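Sensory/regulatory protein rpfC (Xanthomonas campestris pv. campestris, PDB 3M6M) is probably a hybrid sensor histidine kinase whose magnesium-binding receiver domain takes up a phosphoryl group in two-component signalling. Local coordinates at residues N45-V50 against P69-L74; L51-M54 against D58-A61; V82-A85 against Y90-V93. One frame throughout, in Å; residues are numbered along the deposited sequence.

Contact 1 of 3, residues N45-V50 against P69-L74; sequences NGAEQV and PGMNGL
Met71 carries this contact, lying against Ala47 and Glu48 in the first turn of helix 47-56. The second segment starts with Pro69, which packs on Asp22, one of the magnesium ligands. Gly70 follows, and its carbonyl O accepts a hydrogen bond from a basic side chain of the chain of another protein. The CB of Met71 points toward the helix. Its CG is anti to the backbone N (chi1 -177°), and the chain runs straight until the bend at chi3. This course lays CG, SD and CE in turn along the helix start. Ala47 CB is 3.6 Å from Met71 CG and 3.8 Å from Met71 SD. The same methyl is also 3.3 Å from Met71 O, so it meets both backbone and side chain of that residue. Farther out, Met71 CE rests on Glu48 CG at 3.7 Å. The contact with Glu48 is made mainly by CG; its OE2 looks outward to a salt bridge with a basic side chain of the chain of another protein. Asn72 adds its carbonyl O, 3.8 Å from Ala47 CB. Its CB points away from helix 47-56. Asn72 OD1 caps the backbone N just past Leu74, and Asp75 OD2 accepts from Asn72 N, a capping box. The Asn72 side chain is about 8 Å from the magnesium ion. The start of helix 47-56, after strand 40-44, thus meets the loop from strand 61-65 into helix 73-85, beside the metal site of a CheY-like receiver fold.

Contact 2 of 3, residues L51-M54 against D58-A61; sequences LDAM and DYDA
Tyr59 brings one ring edge to the backbone of helix 47-56 at Ala53 and Met54. The closest approach is Tyr59 CE2 to Ala53 O, 3.6 Å. The oxygen lies at the edge of the ring and in its plane, so it faces C-H bonds and not the pi cloud. Met54 CA is near the same edge, 4.3 Å from Tyr59 CE2. Side chains add looser contacts. Ala53 CB is 4.2 Å from Tyr59 OH, and Met54 CG is 4.4 Å from Tyr59 CD2. The ring gets there because Tyr59 CG stands beside its backbone N and anti to the carbonyl carbon (chi1 -62°). Asp58 points its CB away from the helix, but its carboxylate turns back, and OD2 comes to 4.4 Å from Met54 O.

The next shell backs both sides. Ala53, Met54 and Tyr59 all pack on Leu18 of strand 16-20, and Met54 also touches Leu80, Met88 and Thr91. The loop is tied by a weak hydrogen bond from Thr91 OG1 to Tyr59 O, while Asp58 OD1 makes a long, weak ion pair with Arg89. Backbone bonds of Asp60 with Arg16 lead the loop into strand 61-65. The closest approach is thus consistent with a weak electrostatic attraction between the Ala53 carbonyl and the ring's C-H edge, to which loose apolar packing is added.

Contact 3 of 3, residues V82-A85 against Y90-V93; sequences VMQA and YTPV
In the helix-to-strand connection between helix 73-85 and strand 93-97 of the receiver fold, Gln84 reaches across to Tyr90 and Thr91. Its CG stands beside its own backbone N, anti to the carbonyl carbon (chi1 -78°). Beyond CG the chain is extended, which carries the amide over to the loop. The two ends of that amide then part company. OE1 lies 3.2 Å from Tyr90 CD1 and 3.6 Å from Tyr90 CE1, and so meets the CD1-CE1 bond obliquely. The amide and ring planes are 60° apart. NE2 turns to the backbone of the next residue, 3.6 Å from Thr91 N and 3.7 Å from Thr91 O. The amide carbon CD and the CG before it also touch: Gln84 CD is 3.6 Å from Tyr90 CD1, and Gln84 CG is 4.1 Å from Tyr90 CA. With its CG anti to the backbone N (chi1 178°), Tyr90 places CD1 and CE1 next to the amide.

Thr91 contributes mainly backbone here. The Tyr90 side chain also packs on Arg114, and that of Thr91 on Val62 of strand 61-65. Val93 opens strand 93-97 and packs against helix 73-85 on Met76, Leu77 and Leu80. Gln84 therefore spans from the last part of that helix to the loop feeding the strand beside 61-65.

From the N terminus, strand 16-20, helix 24-35 and strand 40-44 come first, then helix 47-56. Contact 1 opens at its start and closes at residues 69-74, after strand 61-65. Contact 2 lies wholly within that span, where the chain leaves the same helix for strand 61-65. Contact 3 comes later, in series with both, on the return from helix 73-85 to strand 93-97. Contacts 1 and 2 meet where Met71 SD packs on Leu51 CD1 at 3.9 Å. Contacts 2 and 3 touch through Met54 and Thr91 and through Asp60 and Pro92. Contact 1 joins the starts of helices 47-56 and 73-85; contacts 2 and 3 join each helix to the loop leading into its following strand.

Contact 1 of 3, residues N45-V50 against P69-L74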
ATOM      1  N   ASN D  45     -40.114  -8.853 -20.792  1.00 55.01           N
ATOM      2  CA  ASN D  45     -40.295  -9.740 -19.635  1.00 54.75           C
ATOM      3  C   ASN D  45     -39.121  -9.845 -18.649  1.00 53.32           C
ATOM      4  O   ASN D  45     -39.299 -10.317 -17.523  1.00 53.27           O
ATOM      5  CB  ASN D  45     -40.710 -11.144 -20.101  1.00 56.59           C
ATOM      6  CG  ASN D  45     -42.149 -11.206 -20.601  1.00 58.07           C
ATOM      7  OD1 ASN D  45     -42.707 -12.291 -20.760  1.00 59.90           O
ATOM      8  ND2 ASN D  45     -42.754 -10.046 -20.852  1.00 57.63           N
ATOM      9  N   GLY D  46     -37.933  -9.416 -19.068  1.00 52.21           N
ATOM     10  CA  GLY D  46     -36.740  -9.537 -18.230  1.00 51.09           C
ATOM     11  C   GLY D  46     -35.575  -8.673 -18.668  1.00 49.95           C
ATOM     12  O   GLY D  46     -35.681  -7.916 -19.632  1.00 49.84           O
ATOM     13  N   ALA D  47     -34.458  -8.802 -17.956  1.00 49.34           N
ATOM     14  CA  ALA D  47     -33.270  -7.978 -18.189  1.00 48.43           C
ATOM     15  C   ALA D  47     -32.529  -8.309 -19.484  1.00 48.91           C
ATOM     16  O   ALA D  47     -31.968  -7.418 -20.122  1.00 48.47           O
ATOM     17  CB  ALA D  47     -32.322  -8.057 -16.999  1.00 48.09           C
ATOM     18  N   GLU D  48     -32.520  -9.584 -19.865  1.00 49.92           N
ATOM     19  CA  GLU D  48     -31.844 -10.014 -21.089  1.00 50.93           C
ATOM     20  C   GLU D  48     -32.558  -9.512 -22.336  1.00 51.25           C
ATOM     21  O   GLU D  48     -31.917  -9.192 -23.345  1.00 51.62           O
ATOM     22  CB  GLU D  48     -31.727 -11.535 -21.136  1.00 52.49           C
ATOM     23  CG  GLU D  48     -30.582 -12.086 -20.310  1.00 53.53           C
ATOM     24  CD  GLU D  48     -30.669 -13.588 -20.105  1.00 56.63           C
ATOM     25  OE1 GLU D  48     -29.974 -14.102 -19.201  1.00 57.52           O
ATOM     26  OE2 GLU D  48     -31.422 -14.262 -20.844  1.00 58.60           O
ATOM     27  N   GLN D  49     -33.884  -9.440 -22.250  1.00 51.25           N
ATOM     28  CA  GLN D  49     -34.726  -9.053 -23.375  1.00 52.06           C
ATOM     29  C   GLN D  49     -34.672  -7.552 -23.672  1.00 51.19           C
ATOM     30  O   GLN D  49     -34.830  -7.145 -24.823  1.00 52.28           O
ATOM     31  CB  GLN D  49     -36.176  -9.505 -23.154  1.00 52.88           C
ATOM     32  CG  GLN D  49     -36.377 -11.020 -23.035  1.00 54.47           C
ATOM     33  CD  GLN D  49     -36.350 -11.515 -21.594  1.00 54.46           C
ATOM     34  OE1 GLN D  49     -35.487 -11.131 -20.801  1.00 52.94           O
ATOM     35  NE2 GLN D  49     -37.301 -12.379 -21.254  1.00 56.03           N
ATOM     36  N   VAL D  50     -34.455  -6.735 -22.640  1.00 49.56           N
ATOM     37  CA  VAL D  50     -34.267  -5.291 -22.838  1.00 49.02           C
ATOM     38  C   VAL D  50     -32.915  -5.008 -23.499  1.00 49.03           C
ATOM     39  O   VAL D  50     -32.809  -4.137 -24.363  1.00 49.42           O
ATOM     40  CB  VAL D  50     -34.498  -4.439 -21.530  1.00 47.86           C
ATOM     41  CG1 VAL D  50     -34.307  -5.259 -20.288  1.00 47.26           C
ATOM     42  CG2 VAL D  50     -33.608  -3.198 -21.486  1.00 47.30           C
ATOM     43  N   PRO D  69     -36.241 -12.827 -12.050  1.00 50.00           N
ATOM     44  CA  PRO D  69     -35.477 -14.079 -12.082  1.00 51.63           C
ATOM     45  C   PRO D  69     -34.469 -14.120 -13.232  1.00 51.20           C
ATOM     46  O   PRO D  69     -34.652 -13.429 -14.237  1.00 49.96           O
ATOM     47  CB  PRO D  69     -36.558 -15.152 -12.293  1.00 53.26           C
ATOM     48  CG  PRO D  69     -37.854 -14.485 -11.941  1.00 52.71           C
ATOM     49  CD  PRO D  69     -37.670 -13.055 -12.326  1.00 50.54           C
ATOM     50  N   GLY D  70     -33.419 -14.925 -13.075  1.00 52.56           N
ATOM     51  CA  GLY D  70     -32.386 -15.080 -14.099  1.00 52.66           C
ATOM     52  C   GLY D  70     -31.368 -13.955 -14.063  1.00 51.29           C
ATOM     53  O   GLY D  70     -30.270 -14.118 -13.527  1.00 52.09           O
ATOM     54  N   MET D  71     -31.736 -12.817 -14.648  1.00 49.52           N
ATOM     55  CA  MET D  71     -30.923 -11.605 -14.598  1.00 48.19           C
ATOM     56  C   MET D  71     -31.748 -10.466 -14.015  1.00 46.88           C
ATOM     57  O   MET D  71     -32.826 -10.146 -14.522  1.00 46.40           O
ATOM     58  CB  MET D  71     -30.405 -11.231 -15.994  1.00 47.72           C
ATOM     59  CG  MET D  71     -29.479 -10.006 -16.011  1.00 47.18           C
ATOM     60  SD  MET D  71     -28.919  -9.492 -17.655  1.00 47.94           S
ATOM     61  CE  MET D  71     -27.886 -10.892 -18.065  1.00 49.26           C
ATOM     62  N   ASN D  72     -31.244  -9.857 -12.947  1.00 46.64           N
ATOM     63  CA  ASN D  72     -31.950  -8.756 -12.301  1.00 45.91           C
ATOM     64  C   ASN D  72     -31.507  -7.388 -12.828  1.00 44.71           C
ATOM     65  O   ASN D  72     -30.647  -7.306 -13.710  1.00 44.53           O
ATOM     66  CB  ASN D  72     -31.852  -8.852 -10.769  1.00 46.67           C
ATOM     67  CG  ASN D  72     -30.422  -8.775 -10.255  1.00 47.62           C
ATOM     68  OD1 ASN D  72     -29.624  -7.945 -10.698  1.00 47.38           O
ATOM     69  ND2 ASN D  72     -30.100  -9.636  -9.297  1.00 48.96           N
ATOM     70  N   GLY D  73     -32.104  -6.327 -12.288  1.00 44.25           N
ATOM     71  CA  GLY D  73     -31.822  -4.955 -12.711  1.00 43.43           C
ATOM     72  C   GLY D  73     -30.385  -4.505 -12.509  1.00 43.55           C
ATOM     73  O   GLY D  73     -29.826  -3.821 -13.365  1.00 43.27           O
ATOM     74  N   LEU D  74     -29.791  -4.893 -11.378  1.00 44.22           N
ATOM     75  CA  LEU D  74     -28.410  -4.532 -11.047  1.00 44.72           C
ATOM     76  C   LEU D  74     -27.379  -5.111 -12.025  1.00 44.93           C
ATOM     77  O   LEU D  74     -26.370  -4.459 -12.322  1.00 45.08           O
ATOM     78  CB  LEU D  74     -28.073  -4.940  -9.602  1.00 46.07           C
ATOM     79  CG  LEU D  74     -26.659  -4.669  -9.066  1.00 47.14           C
ATOM     80  CD1 LEU D  74     -26.327  -3.178  -9.051  1.00 46.62           C
ATOM     81  CD2 LEU D  74     -26.483  -5.266  -7.681  1.00 48.80           C
TER

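Contact 2 of 3, residues L51-M54 against D58-A61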
ATOM      1  N   LEU D  51     -31.895  -5.766 -23.108  1.00 48.70           N
ATOM      2  CA  LEU D  51     -30.577  -5.658 -23.733  1.00 49.13           C
ATOM      3  C   LEU D  51     -30.640  -6.052 -25.210  1.00 50.72           C
ATOM      4  O   LEU D  51     -30.023  -5.400 -26.055  1.00 51.34           O
ATOM      5  CB  LEU D  51     -29.539  -6.493 -22.975  1.00 48.75           C
ATOM      6  CG  LEU D  51     -29.223  -6.075 -21.532  1.00 47.63           C
ATOM      7  CD1 LEU D  51     -28.515  -7.190 -20.769  1.00 47.48           C
ATOM      8  CD2 LEU D  51     -28.407  -4.792 -21.481  1.00 47.39           C
ATOM      9  N   ASP D  52     -31.408  -7.099 -25.514  1.00 51.71           N
ATOM     10  CA  ASP D  52     -31.668  -7.510 -26.897  1.00 53.68           C
ATOM     11  C   ASP D  52     -32.420  -6.438 -27.696  1.00 54.46           C
ATOM     12  O   ASP D  52     -32.137  -6.222 -28.879  1.00 56.05           O
ATOM     13  CB  ASP D  52     -32.444  -8.834 -26.933  1.00 54.73           C
ATOM     14  CG  ASP D  52     -31.569 -10.047 -26.622  1.00 55.27           C
ATOM     15  OD1 ASP D  52     -30.326  -9.909 -26.556  1.00 54.98           O
ATOM     16  OD2 ASP D  52     -32.133 -11.149 -26.449  1.00 56.11           O
ATOM     17  N   ALA D  53     -33.369  -5.770 -27.040  1.00 53.60           N
ATOM     18  CA  ALA D  53     -34.157  -4.707 -27.664  1.00 54.57           C
ATOM     19  C   ALA D  53     -33.329  -3.454 -27.954  1.00 54.58           C
ATOM     20  O   ALA D  53     -33.513  -2.810 -28.990  1.00 56.22           O
ATOM     21  CB  ALA D  53     -35.365  -4.362 -26.797  1.00 53.86           C
ATOM     22  N   MET D  54     -32.416  -3.125 -27.040  1.00 53.06           N
ATOM     23  CA  MET D  54     -31.579  -1.926 -27.147  1.00 53.16           C
ATOM     24  C   MET D  54     -30.570  -2.011 -28.291  1.00 54.71           C
ATOM     25  O   MET D  54     -30.103  -0.988 -28.795  1.00 55.46           O
ATOM     26  CB  MET D  54     -30.851  -1.660 -25.828  1.00 51.31           C
ATOM     27  CG  MET D  54     -31.745  -1.133 -24.721  1.00 50.08           C
ATOM     28  SD  MET D  54     -30.964  -1.148 -23.094  1.00 47.33           S
ATOM     29  CE  MET D  54     -29.978   0.337 -23.176  1.00 47.19           C
ATOM     30  N   ASP D  58     -33.091   2.141 -30.727  1.00 62.75           N
ATOM     31  CA  ASP D  58     -32.612   3.105 -29.739  1.00 61.37           C
ATOM     32  C   ASP D  58     -33.768   3.691 -28.929  1.00 60.93           C
ATOM     33  O   ASP D  58     -34.834   3.987 -29.473  1.00 62.60           O
ATOM     34  CB  ASP D  58     -31.812   4.219 -30.422  1.00 63.23           C
ATOM     35  CG  ASP D  58     -30.564   3.699 -31.125  1.00 63.83           C
ATOM     36  OD1 ASP D  58     -30.452   3.891 -32.355  1.00 66.29           O
ATOM     37  OD2 ASP D  58     -29.700   3.094 -30.452  1.00 62.12           O
ATOM     38  N   TYR D  59     -33.543   3.853 -27.627  1.00 58.78           N
ATOM     39  CA  TYR D  59     -34.570   4.344 -26.707  1.00 58.24           C
ATOM     40  C   TYR D  59     -34.081   5.543 -25.898  1.00 57.95           C
ATOM     41  O   TYR D  59     -32.885   5.676 -25.624  1.00 57.12           O
ATOM     42  CB  TYR D  59     -35.038   3.221 -25.772  1.00 56.28           C
ATOM     43  CG  TYR D  59     -35.680   2.055 -26.493  1.00 56.79           C
ATOM     44  CD1 TYR D  59     -37.052   2.040 -26.751  1.00 57.98           C
ATOM     45  CD2 TYR D  59     -34.914   0.970 -26.925  1.00 56.24           C
ATOM     46  CE1 TYR D  59     -37.645   0.971 -27.420  1.00 58.97           C
ATOM     47  CE2 TYR D  59     -35.496  -0.100 -27.595  1.00 56.99           C
ATOM     48  CZ  TYR D  59     -36.860  -0.094 -27.836  1.00 58.74           C
ATOM     49  OH  TYR D  59     -37.437  -1.152 -28.498  1.00 60.14           O
ATOM     50  N   ASP D  60     -35.014   6.415 -25.523  1.00 58.77           N
ATOM     51  CA  ASP D  60     -34.684   7.624 -24.770  1.00 58.94           C
ATOM     52  C   ASP D  60     -34.395   7.338 -23.299  1.00 56.59           C
ATOM     53  O   ASP D  60     -33.571   8.015 -22.684  1.00 56.50           O
ATOM     54  CB  ASP D  60     -35.793   8.670 -24.911  1.00 61.15           C
ATOM     55  CG  ASP D  60     -35.818   9.316 -26.288  1.00 64.14           C
ATOM     56  OD1 ASP D  60     -34.734   9.662 -26.810  1.00 64.78           O
ATOM     57  OD2 ASP D  60     -36.923   9.484 -26.845  1.00 66.00           O
ATOM     58  N   ALA D  61     -35.075   6.334 -22.748  1.00 54.96           N
ATOM     59  CA  ALA D  61     -34.904   5.936 -21.354  1.00 52.99           C
ATOM     60  C   ALA D  61     -35.397   4.512 -21.125  1.00 51.55           C
ATOM     61  O   ALA D  61     -36.332   4.057 -21.789  1.00 52.18           O
ATOM     62  CB  ALA D  61     -35.633   6.905 -20.422  1.00 53.67           C
TER

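Contact 3 of 3, residues V82-A85 against Y90-V93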
ATOM      1  N   VAL D  82     -20.278  -1.562 -19.066  1.00 44.28           N
ATOM      2  CA  VAL D  82     -19.181  -2.041 -19.917  1.00 45.20           C
ATOM      3  C   VAL D  82     -19.520  -1.952 -21.415  1.00 44.96           C
ATOM      4  O   VAL D  82     -18.665  -1.595 -22.226  1.00 45.89           O
ATOM      5  CB  VAL D  82     -18.650  -3.458 -19.494  1.00 45.75           C
ATOM      6  CG1 VAL D  82     -19.759  -4.489 -19.466  1.00 45.62           C
ATOM      7  CG2 VAL D  82     -17.518  -3.916 -20.406  1.00 47.20           C
ATOM      8  N   MET D  83     -20.770  -2.253 -21.766  1.00 43.88           N
ATOM      9  CA  MET D  83     -21.244  -2.122 -23.145  1.00 44.02           C
ATOM     10  C   MET D  83     -21.118  -0.680 -23.639  1.00 44.65           C
ATOM     11  O   MET D  83     -20.635  -0.439 -24.746  1.00 45.78           O
ATOM     12  CB  MET D  83     -22.690  -2.612 -23.280  1.00 43.08           C
ATOM     13  CG  MET D  83     -22.847  -4.126 -23.246  1.00 42.42           C
ATOM     14  SD  MET D  83     -24.548  -4.665 -22.971  1.00 41.33           S
ATOM     15  CE  MET D  83     -25.192  -4.726 -24.642  1.00 42.53           C
ATOM     16  N   GLN D  84     -21.528   0.268 -22.797  1.00 44.27           N
ATOM     17  CA  GLN D  84     -21.445   1.699 -23.110  1.00 45.32           C
ATOM     18  C   GLN D  84     -20.010   2.215 -23.224  1.00 46.67           C
ATOM     19  O   GLN D  84     -19.752   3.192 -23.928  1.00 48.03           O
ATOM     20  CB  GLN D  84     -22.244   2.523 -22.096  1.00 44.59           C
ATOM     21  CG  GLN D  84     -23.744   2.502 -22.359  1.00 44.24           C
ATOM     22  CD  GLN D  84     -24.585   2.957 -21.174  1.00 43.75           C
ATOM     23  OE1 GLN D  84     -24.072   3.466 -20.176  1.00 43.91           O
ATOM     24  NE2 GLN D  84     -25.895   2.773 -21.286  1.00 43.04           N
ATOM     25  N   ALA D  85     -19.081   1.555 -22.536  1.00 46.91           N
ATOM     26  CA  ALA D  85     -17.658   1.862 -22.667  1.00 48.42           C
ATOM     27  C   ALA D  85     -17.028   1.115 -23.846  1.00 49.51           C
ATOM     28  O   ALA D  85     -15.894   1.404 -24.242  1.00 50.87           O
ATOM     29  CB  ALA D  85     -16.933   1.537 -21.381  1.00 48.42           C
ATOM     30  N   TYR D  90     -25.121   5.571 -25.243  1.00 53.89           N
ATOM     31  CA  TYR D  90     -25.595   5.778 -23.879  1.00 52.96           C
ATOM     32  C   TYR D  90     -27.102   6.011 -23.846  1.00 53.17           C
ATOM     33  O   TYR D  90     -27.649   6.753 -24.665  1.00 54.70           O
ATOM     34  CB  TYR D  90     -24.879   6.952 -23.201  1.00 53.73           C
ATOM     35  CG  TYR D  90     -25.380   7.216 -21.795  1.00 52.80           C
ATOM     36  CD1 TYR D  90     -24.888   6.487 -20.712  1.00 51.41           C
ATOM     37  CD2 TYR D  90     -26.361   8.181 -21.549  1.00 53.46           C
ATOM     38  CE1 TYR D  90     -25.353   6.713 -19.419  1.00 51.00           C
ATOM     39  CE2 TYR D  90     -26.834   8.416 -20.259  1.00 52.73           C
ATOM     40  CZ  TYR D  90     -26.325   7.678 -19.200  1.00 51.86           C
ATOM     41  OH  TYR D  90     -26.782   7.905 -17.922  1.00 51.52           O
ATOM     42  N   THR D  91     -27.762   5.366 -22.890  1.00 51.99           N
ATOM     43  CA  THR D  91     -29.183   5.594 -22.633  1.00 52.33           C
ATOM     44  C   THR D  91     -29.507   5.451 -21.139  1.00 51.33           C
ATOM     45  O   THR D  91     -29.104   4.471 -20.507  1.00 50.07           O
ATOM     46  CB  THR D  91     -30.110   4.722 -23.540  1.00 52.30           C
ATOM     47  OG1 THR D  91     -31.313   4.387 -22.838  1.00 51.74           O
ATOM     48  CG2 THR D  91     -29.414   3.452 -23.988  1.00 51.63           C
ATOM     49  N   PRO D  92     -30.213   6.453 -20.571  1.00 52.29           N
ATOM     50  CA  PRO D  92     -30.543   6.535 -19.144  1.00 51.89           C
ATOM     51  C   PRO D  92     -31.373   5.356 -18.648  1.00 50.91           C
ATOM     52  O   PRO D  92     -32.277   4.892 -19.350  1.00 50.98           O
ATOM     53  CB  PRO D  92     -31.367   7.825 -19.048  1.00 53.36           C
ATOM     54  CG  PRO D  92     -30.954   8.630 -20.218  1.00 54.91           C
ATOM     55  CD  PRO D  92     -30.697   7.636 -21.305  1.00 54.23           C
ATOM     56  N   VAL D  93     -31.058   4.882 -17.444  1.00 50.38           N
ATOM     57  CA  VAL D  93     -31.781   3.771 -16.833  1.00 49.78           C
ATOM     58  C   VAL D  93     -32.302   4.159 -15.452  1.00 50.28           C
ATOM     59  O   VAL D  93     -31.537   4.601 -14.589  1.00 50.64           O
ATOM     60  CB  VAL D  93     -30.902   2.499 -16.713  1.00 48.88           C
ATOM     61  CG1 VAL D  93     -31.706   1.346 -16.118  1.00 48.20           C
ATOM     62  CG2 VAL D  93     -30.328   2.099 -18.065  1.00 48.78           C
TER